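Local coordinates for protein dTDP Sugar Isomerase (Desulfovibrio desulfuricans subsp. desulfuricans str. G20, PDB 3EJK) that probably epimerises C3' and C5' of dTDP-4-dehydro-6-deoxy-D-glucose to give dTDP-4-dehydro-L-rhamnose, at residues Gly125-Gly130 with Phe161-Ala166. Residues are numbered along the deposited sequence; the frame is centred on the assembly and turned at random.
Sequences GFAATG and FSWAGA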
loop_
_atom_site.group_PDB
_atom_site.type_symbol
_atom_site.label_atom_id
_atom_site.label_comp_id
_atom_site.label_asym_id
_atom_site.label_seq_id
_atom_site.Cartn_x
_atom_site.Cartn_y
_atom_site.Cartn_z
ATOM N N GLY A 125 15.025 -4.839 -10.616
ATOM C CA GLY A 125 14.141 -4.459 -11.709
ATOM C C GLY A 125 12.875 -5.286 -11.617
ATOM O O GLY A 125 12.869 -6.366 -11.030
ATOM N N PHE A 126 11.797 -4.767 -12.178
ATOM C CA PHE A 126 10.536 -5.509 -12.168
ATOM C C PHE A 126 9.618 -5.082 -13.292
ATOM O O PHE A 126 9.739 -3.982 -13.840
ATOM C CB PHE A 126 9.836 -5.409 -10.802
ATOM C CG PHE A 126 9.625 -3.996 -10.311
ATOM C CD1 PHE A 126 8.509 -3.283 -10.668
ATOM C CD2 PHE A 126 10.554 -3.389 -9.480
ATOM C CE1 PHE A 126 8.303 -1.993 -10.204
ATOM C CE2 PHE A 126 10.368 -2.107 -9.026
ATOM C CZ PHE A 126 9.236 -1.398 -9.393
ATOM N N ALA A 127 8.730 -5.999 -13.641
ATOM C CA ALA A 127 7.750 -5.798 -14.702
ATOM C C ALA A 127 6.419 -6.460 -14.399
ATOM O O ALA A 127 6.356 -7.513 -13.792
ATOM C CB ALA A 127 8.295 -6.319 -16.033
ATOM N N ALA A 128 5.362 -5.810 -14.872
ATOM C CA ALA A 128 4.002 -6.311 -14.724
ATOM C C ALA A 128 3.694 -7.326 -15.810
ATOM O O ALA A 128 3.915 -7.089 -16.990
ATOM C CB ALA A 128 2.966 -5.153 -14.772
ATOM N N THR A 129 3.166 -8.459 -15.379
ATOM C CA THR A 129 2.757 -9.531 -16.286
ATOM C C THR A 129 1.264 -9.486 -16.530
ATOM O O THR A 129 0.488 -8.848 -15.809
ATOM C CB THR A 129 3.100 -10.922 -15.712
ATOM O OG1 THR A 129 2.314 -11.144 -14.541
ATOM C CG2 THR A 129 4.578 -11.022 -15.353
ATOM N N GLY A 130 0.850 -10.140 -17.587
ATOM C CA GLY A 130 -0.574 -10.215 -17.872
ATOM C C GLY A 130 -1.094 -9.021 -18.627
ATOM O O GLY A 130 -0.366 -8.350 -19.344
ATOM N N PHE A 161 20.710 -9.828 -17.190
ATOM C CA PHE A 161 19.348 -10.271 -17.443
ATOM C C PHE A 161 18.677 -9.428 -18.515
ATOM O O PHE A 161 18.640 -8.205 -18.428
ATOM C CB PHE A 161 18.493 -10.243 -16.171
ATOM C CG PHE A 161 17.089 -10.735 -16.392
ATOM C CD1 PHE A 161 16.807 -12.077 -16.341
ATOM C CD2 PHE A 161 16.059 -9.852 -16.675
ATOM C CE1 PHE A 161 15.512 -12.545 -16.559
ATOM C CE2 PHE A 161 14.767 -10.307 -16.899
ATOM C CZ PHE A 161 14.497 -11.669 -16.841
ATOM N N SER A 162 18.090 -10.119 -19.481
ATOM C CA SER A 162 17.418 -9.472 -20.610
ATOM C C SER A 162 15.917 -9.334 -20.437
ATOM O O SER A 162 15.162 -10.275 -20.612
ATOM C CB SER A 162 17.692 -10.240 -21.897
ATOM O OG SER A 162 17.029 -9.641 -22.985
ATOM N N TRP A 163 15.489 -8.132 -20.121
ATOM C CA TRP A 163 14.067 -7.864 -19.973
ATOM C C TRP A 163 13.373 -8.034 -21.291
ATOM O O TRP A 163 12.209 -8.402 -21.350
ATOM C CB TRP A 163 13.790 -6.457 -19.443
ATOM C CG TRP A 163 13.986 -6.405 -18.009
ATOM C CD1 TRP A 163 14.997 -5.796 -17.340
ATOM C CD2 TRP A 163 13.172 -7.040 -17.025
ATOM N NE1 TRP A 163 14.850 -5.995 -15.994
ATOM C CE2 TRP A 163 13.740 -6.762 -15.774
ATOM C CE3 TRP A 163 12.018 -7.825 -17.082
ATOM C CZ2 TRP A 163 13.201 -7.239 -14.589
ATOM C CZ3 TRP A 163 11.482 -8.294 -15.895
ATOM C CH2 TRP A 163 12.073 -8.002 -14.671
ATOM N N ALA A 164 14.118 -7.805 -22.357
ATOM C CA ALA A 164 13.522 -7.879 -23.700
ATOM C C ALA A 164 13.140 -9.310 -24.015
ATOM O O ALA A 164 12.248 -9.587 -24.809
ATOM C CB ALA A 164 14.475 -7.353 -24.744
ATOM N N GLY A 165 13.820 -10.222 -23.351
ATOM C CA GLY A 165 13.624 -11.637 -23.582
ATOM C C GLY A 165 12.670 -12.270 -22.598
ATOM O O GLY A 165 12.302 -13.425 -22.740
ATOM N N ALA A 166 12.248 -11.507 -21.609
ATOM C CA ALA A 166 11.357 -12.050 -20.551
ATOM C C ALA A 166 9.954 -12.400 -21.015
ATOM O O ALA A 166 9.365 -11.745 -21.864
ATOM C CB ALA A 166 11.265 -11.085 -19.354
#
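Trp163 lays the benzo half of its indole along the backbone of Gly125-Ala127, a worked example of how a loop after the last strand can pack one large side chain against the outside of a beta sheet. CZ2 of Trp163 lies 3.6 Å from C of Gly125, and CH2 reaches to 3.9 Å from CA of Phe126. At the far end of the six-membered ring, CZ3 of Trp163 meets CB of Ala127 at 3.8 Å. The ring approaches obliquely, and the contact is van der Waals packing throughout. Gly125 has no side chain, and the indole settles close against its bare backbone. Ala127, two residues on, points its CB toward the loop and packs it against CZ3, with CE3 of Trp163 slightly farther from that CB at 4.2 Å.

Strand 123-128 is the middle member of the five-stranded antiparallel sheet of this cupin-type fold, bonded through its backbone to strands 84-90 and 65-71. Phe126 faces the other way, into the interior between the two sheets, where its ring meets that of Phe78 nearly at right angles and a bound citrate, probably from the crystallisation liquor though such molecules often mark pockets, lies beside it. Trp163 therefore packs on the outer surface of the sheet, where it also touches Val65 and Ala67 and meets the ring of Trp68.

With CG beside the backbone N (chi1 -79°) and anti to the carbonyl carbon, the indole leaves the short turn at 163-165 toward the strand. Phe161, from the same loop, sets CE2 3.6 Å above the plane of the Trp163 ring, while its own edge faces CD2 of Trp163. Behind the tryptophan, the turn is held by backbone bonds from Gly165 N to Ser162 O and from Ala166 N to Trp163 O, both 3.1 Å.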